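Local coordinates for protein beta-galactosidase (Geobacillus stearothermophilus, PDB 4OIF) that probably hydrolyses terminal non-reducing beta-D-galactose residues from beta-D-galactosides, as a zinc-containing trimeric enzyme of glycoside hydrolase family 42, at residues R106-A109 / R113-H116; T88-R93 / N157-E162. One frame throughout, in Å; residues are numbered along the deposited sequence. Where two conformers were deposited one is given.

Contact 1: residues R106-A109 / R113-H116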
loop_
_atom_site.group_PDB
_atom_site.type_symbol
_atom_site.label_atom_id
_atom_site.label_comp_id
_atom_site.label_asym_id
_atom_site.label_seq_id
_atom_site.Cartn_x
_atom_site.Cartn_y
_atom_site.Cartn_z
ATOM N N ARG A 106 -7.849 24.668 -2.796
ATOM C CA ARG A 106 -6.571 24.221 -3.350
ATOM C C ARG A 106 -6.676 23.345 -4.596
ATOM O O ARG A 106 -7.642 22.611 -4.801
ATOM C CB ARG A 106 -5.778 23.441 -2.302
ATOM C CG ARG A 106 -5.201 24.277 -1.185
ATOM C CD ARG A 106 -4.492 23.386 -0.161
ATOM N NE ARG A 106 -3.674 24.166 0.771
ATOM C CZ ARG A 106 -3.011 23.649 1.802
ATOM N NH1 ARG A 106 -3.076 22.343 2.051
ATOM N NH2 ARG A 106 -2.284 24.440 2.588
ATOM N N VAL A 107 -5.650 23.435 -5.423
ATOM C CA VAL A 107 -5.424 22.471 -6.477
ATOM C C VAL A 107 -4.246 21.622 -6.029
ATOM O O VAL A 107 -3.167 22.176 -5.770
ATOM C CB VAL A 107 -5.122 23.162 -7.818
ATOM C CG1 VAL A 107 -4.770 22.146 -8.864
ATOM C CG2 VAL A 107 -6.308 24.000 -8.257
ATOM N N ASN A 108 -4.426 20.303 -5.908
ATOM C CA ASN A 108 -3.327 19.488 -5.384
ATOM C C ASN A 108 -2.237 19.291 -6.423
ATOM O O ASN A 108 -2.281 19.901 -7.497
ATOM C CB ASN A 108 -3.810 18.134 -4.858
ATOM C CG ASN A 108 -4.428 17.255 -5.928
ATOM O OD1 ASN A 108 -4.321 17.512 -7.123
ATOM N ND2 ASN A 108 -5.086 16.193 -5.487
ATOM N N ALA A 109 -1.255 18.456 -6.096
ATOM C CA ALA A 109 -0.108 18.257 -6.975
ATOM C C ALA A 109 -0.531 17.622 -8.296
ATOM O O ALA A 109 0.018 17.953 -9.353
ATOM C CB ALA A 109 0.945 17.408 -6.289
ATOM N N ARG A 113 -8.672 20.053 -8.413
ATOM C CA ARG A 113 -9.276 21.053 -7.546
ATOM C C ARG A 113 -10.054 20.361 -6.423
ATOM O O ARG A 113 -10.859 19.457 -6.661
ATOM C CB ARG A 113 -10.204 21.978 -8.331
ATOM C CG ARG A 113 -10.860 23.050 -7.478
ATOM C CD ARG A 113 -9.884 24.159 -7.112
ATOM N NE ARG A 113 -9.571 25.009 -8.263
ATOM C CZ ARG A 113 -8.939 26.180 -8.189
ATOM N NH1 ARG A 113 -8.543 26.663 -7.018
ATOM N NH2 ARG A 113 -8.710 26.878 -9.290
ATOM N N GLN A 114 -9.804 20.789 -5.194
ATOM C CA GLN A 114 -10.458 20.209 -4.038
ATOM C C GLN A 114 -11.842 20.807 -3.824
ATOM O O GLN A 114 -12.116 21.926 -4.246
ATOM C CB GLN A 114 -9.602 20.434 -2.798
ATOM C CG GLN A 114 -8.167 19.996 -2.965
ATOM C CD GLN A 114 -8.017 18.495 -2.958
ATOM O OE1 GLN A 114 -8.197 17.847 -1.928
ATOM N NE2 GLN A 114 -7.682 17.932 -4.110
ATOM N N LEU A 115 -12.715 20.071 -3.155
ATOM C CA LEU A 115 -13.969 20.661 -2.718
ATOM C C LEU A 115 -13.745 21.286 -1.357
ATOM O O LEU A 115 -12.720 21.065 -0.725
ATOM C CB LEU A 115 -15.076 19.618 -2.638
ATOM C CG LEU A 115 -15.182 18.657 -3.815
ATOM C CD1 LEU A 115 -16.275 17.636 -3.541
ATOM C CD2 LEU A 115 -15.439 19.426 -5.108
ATOM N N HIS A 116 -14.714 22.063 -0.910
ATOM C CA HIS A 116 -14.707 22.582 0.438
ATOM C C HIS A 116 -14.697 21.487 1.512
ATOM O O HIS A 116 -15.362 20.456 1.378
ATOM C CB HIS A 116 -15.924 23.460 0.647
ATOM C CG HIS A 116 -16.122 23.861 2.066
ATOM N ND1 HIS A 116 -15.304 24.766 2.701
ATOM C CD2 HIS A 116 -17.022 23.453 2.988
ATOM C CE1 HIS A 116 -15.709 24.922 3.945
ATOM N NE2 HIS A 116 -16.749 24.134 4.147
#

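Contact 2: residues T88-R93 / N157-E162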
loop_
_atom_site.group_PDB
_atom_site.type_symbol
_atom_site.label_atom_id
_atom_site.label_comp_id
_atom_site.label_asym_id
_atom_site.label_seq_id
_atom_site.Cartn_x
_atom_site.Cartn_y
_atom_site.Cartn_z
ATOM N N THR A 88 -6.319 34.129 15.132
ATOM C CA THR A 88 -6.992 34.474 13.888
ATOM C C THR A 88 -7.557 33.193 13.260
ATOM O O THR A 88 -6.981 32.121 13.401
ATOM C CB THR A 88 -6.061 35.179 12.923
ATOM O OG1 THR A 88 -5.059 34.262 12.464
ATOM C CG2 THR A 88 -5.401 36.368 13.627
ATOM N N PRO A 89 -8.702 33.306 12.579
ATOM C CA PRO A 89 -9.445 32.098 12.220
ATOM C C PRO A 89 -9.133 31.517 10.846
ATOM O O PRO A 89 -9.902 30.666 10.388
ATOM C CB PRO A 89 -10.899 32.583 12.266
ATOM C CG PRO A 89 -10.806 34.000 11.800
ATOM C CD PRO A 89 -9.486 34.530 12.333
ATOM N N SER A 90 -8.057 31.957 10.196
ATOM C CA SER A 90 -7.766 31.522 8.824
ATOM C C SER A 90 -7.596 30.001 8.680
ATOM O O SER A 90 -7.671 29.475 7.574
ATOM C CB SER A 90 -6.515 32.224 8.297
ATOM O OG SER A 90 -5.391 31.916 9.098
ATOM N N GLY A 91 -7.374 29.306 9.792
ATOM C CA GLY A 91 -7.269 27.856 9.796
ATOM C C GLY A 91 -8.419 27.087 9.158
ATOM O O GLY A 91 -8.224 25.976 8.679
ATOM N N ALA A 92 -9.615 27.660 9.144
ATOM C CA ALA A 92 -10.748 27.016 8.472
ATOM C C ALA A 92 -11.800 28.020 7.989
ATOM O O ALA A 92 -12.525 28.619 8.799
ATOM C CB ALA A 92 -11.397 25.982 9.395
ATOM N N ARG A 93 -11.906 28.184 6.673
ATOM C CA ARG A 93 -12.839 29.144 6.092
ATOM C C ARG A 93 -14.268 28.590 6.141
ATOM O O ARG A 93 -14.477 27.381 6.024
ATOM C CB ARG A 93 -12.408 29.496 4.651
ATOM C CG ARG A 93 -13.023 28.649 3.506
ATOM C CD ARG A 93 -12.286 27.344 3.207
ATOM N NE ARG A 93 -12.542 26.301 4.206
ATOM C CZ ARG A 93 -12.117 25.037 4.111
ATOM N NH1 ARG A 93 -11.419 24.639 3.053
ATOM N NH2 ARG A 93 -12.387 24.167 5.076
ATOM N N ASN A 157 -3.597 28.426 12.226
ATOM C CA ASN A 157 -3.345 27.200 12.962
ATOM C C ASN A 157 -2.608 26.145 12.138
ATOM O O ASN A 157 -3.055 25.785 11.045
ATOM C CB ASN A 157 -4.659 26.625 13.483
ATOM C CG ASN A 157 -4.440 25.539 14.497
ATOM O OD1 ASN A 157 -4.184 25.814 15.672
ATOM N ND2 ASN A 157 -4.512 24.289 14.047
ATOM N N GLU A 158 -1.487 25.661 12.680
ATOM C CA GLU A 158 -0.673 24.605 12.064
ATOM C C GLU A 158 -0.534 24.754 10.549
ATOM O O GLU A 158 -0.926 23.856 9.799
ATOM C CB GLU A 158 -1.253 23.220 12.401
ATOM C CG GLU A 158 -1.056 22.817 13.855
ATOM C CD GLU A 158 -1.317 21.342 14.132
ATOM O OE1 GLU A 158 -2.215 20.742 13.489
ATOM O OE2 GLU A 158 -0.612 20.783 15.007
ATOM N N TYR A 159 -0.016 25.902 10.118
ATOM C CA TYR A 159 0.277 26.173 8.708
ATOM C C TYR A 159 0.906 24.976 8.008
ATOM O O TYR A 159 1.772 24.310 8.576
ATOM C CB TYR A 159 1.234 27.360 8.573
ATOM C CG TYR A 159 0.627 28.735 8.695
ATOM C CD1 TYR A 159 -0.399 29.147 7.842
ATOM C CD2 TYR A 159 1.119 29.649 9.632
ATOM C CE1 TYR A 159 -0.936 30.429 7.933
ATOM C CE2 TYR A 159 0.590 30.925 9.734
ATOM C CZ TYR A 159 -0.433 31.316 8.880
ATOM O OH TYR A 159 -0.963 32.585 8.980
ATOM N N GLY A 160 0.495 24.711 6.774
ATOM C CA GLY A 160 1.001 23.547 6.082
ATOM C C GLY A 160 0.225 23.211 4.832
ATOM O O GLY A 160 -0.956 23.551 4.700
ATOM N N GLY A 161 0.900 22.535 3.905
ATOM C CA GLY A 161 0.289 22.154 2.649
ATOM C C GLY A 161 0.666 23.095 1.520
ATOM O O GLY A 161 1.276 24.150 1.734
ATOM N N GLU A 162 0.292 22.722 0.306
ATOM C CA GLU A 162 0.629 23.543 -0.842
ATOM C C GLU A 162 -0.535 23.625 -1.811
ATOM O O GLU A 162 -1.527 22.904 -1.682
ATOM C CB GLU A 162 1.876 22.992 -1.531
ATOM C CG GLU A 162 1.860 21.484 -1.737
ATOM C CD GLU A 162 3.232 20.937 -2.100
ATOM O OE1 GLU A 162 4.138 20.964 -1.234
ATOM O OE2 GLU A 162 3.405 20.480 -3.252
#

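Contact 1: residues R106-A109 / R113-H116
Val107 and Arg113 form a single backbone bridge, their CA atoms 4.2 Å apart, where two irregular segments of one loop run past each other in opposite directions. A backbone hydrogen bond lies beside the bridge: Gln114 N donates to Arg106 O over 2.9 Å, nearly straight at the hydrogen (167°). The same Arg106 O also receives a CA-H...O contact from Arg113 CA at 3.6 Å, and the CB and CG of Gln114 pack against it. Arg113 CG lies opposite its backbone N (chi1 -180°), and the chain then bends at chi2 and again at chi3 (72°), which curls the guanidinium back over the valine. Val107 CG2 sits 3.3 Å above the guanidinium plane, over its centre, with Arg113 NE 3.4 Å from that methyl. Arg113 NH1 is held by Leu105 O. Farther along, Asn108 and Gln114 cross at about a right angle, and Asn108 OD1 accepts from Val112 N within the intervening turn. Val107 also touches the zinc ligand Cys165, and the Arg113 side chain comes about 6 Å from the zinc, so its positive charge may offset part of the negative charge of the four-cysteine site.

Contact 2: residues T88-R93 / N157-E162
Gly91 and Asn157 bring the two loops closest, their CA atoms 5.1 Å apart and Gly91 CA 4.4 Å from Asn157 N; with no side chain on Gly91, backbone faces backbone. No hydrogen bond joins the segments directly. Instead, Ser90 and Tyr159 converge on a shared acceptor: Ser90 OG and Tyr159 OH stand 4.5 Å apart, and both are hydrogen-bonded to Glu239 OE1. The serine hydroxyl lies between its own N and carbonyl carbon (chi1 61°), facing the tyrosine, while Tyr159 extends its ring from the far loop until the phenol oxygen arrives beside it. Thr88 OG1 bonds to the other carboxylate oxygen, Glu239 OE2, so three hydroxyls from the two loops hold the Glu239 carboxylate. Asn157, a predicted substrate-binding residue, has CG swung opposite the backbone N (chi1 -167°) and OD1 bonded to Asn255 ND2. Glu158, the predicted proton donor, has left-handed backbone angles; Asn157 ND2 and Glu158 OE1 each bond to glycerol, probably from the crystallisation liquor. Both loops follow neighbouring parallel strands, 83-87 and 150-154, of the (beta/alpha)8 TIM barrel, and the consecutive Asn157 and Glu158 after the fourth strand are the signature of a clan GH-A glycosidase active site.

Overall arrangement
Contact 1 is a surface contact inside the excursion between helices 95-100 and 127-144, whereas contact 2 is buried at the barrel mouth; along the chain the first is nested within the loop closed by the second. Their centres lie 15 Å apart and they touch. Arg106 NH2 reaches Gly160 O at 2.6 Å, a probable hydrogen bond tying the zinc-site loop to segment 157-162, while His116 CE1 merely packs 3.4 Å from Arg93 O of segment 88-93. Contact 1 joins backbones directly and sets a methyl over a guanidinium face; contact 2 works through a third residue, Glu239. Both also lie against a second subunit of the trimer.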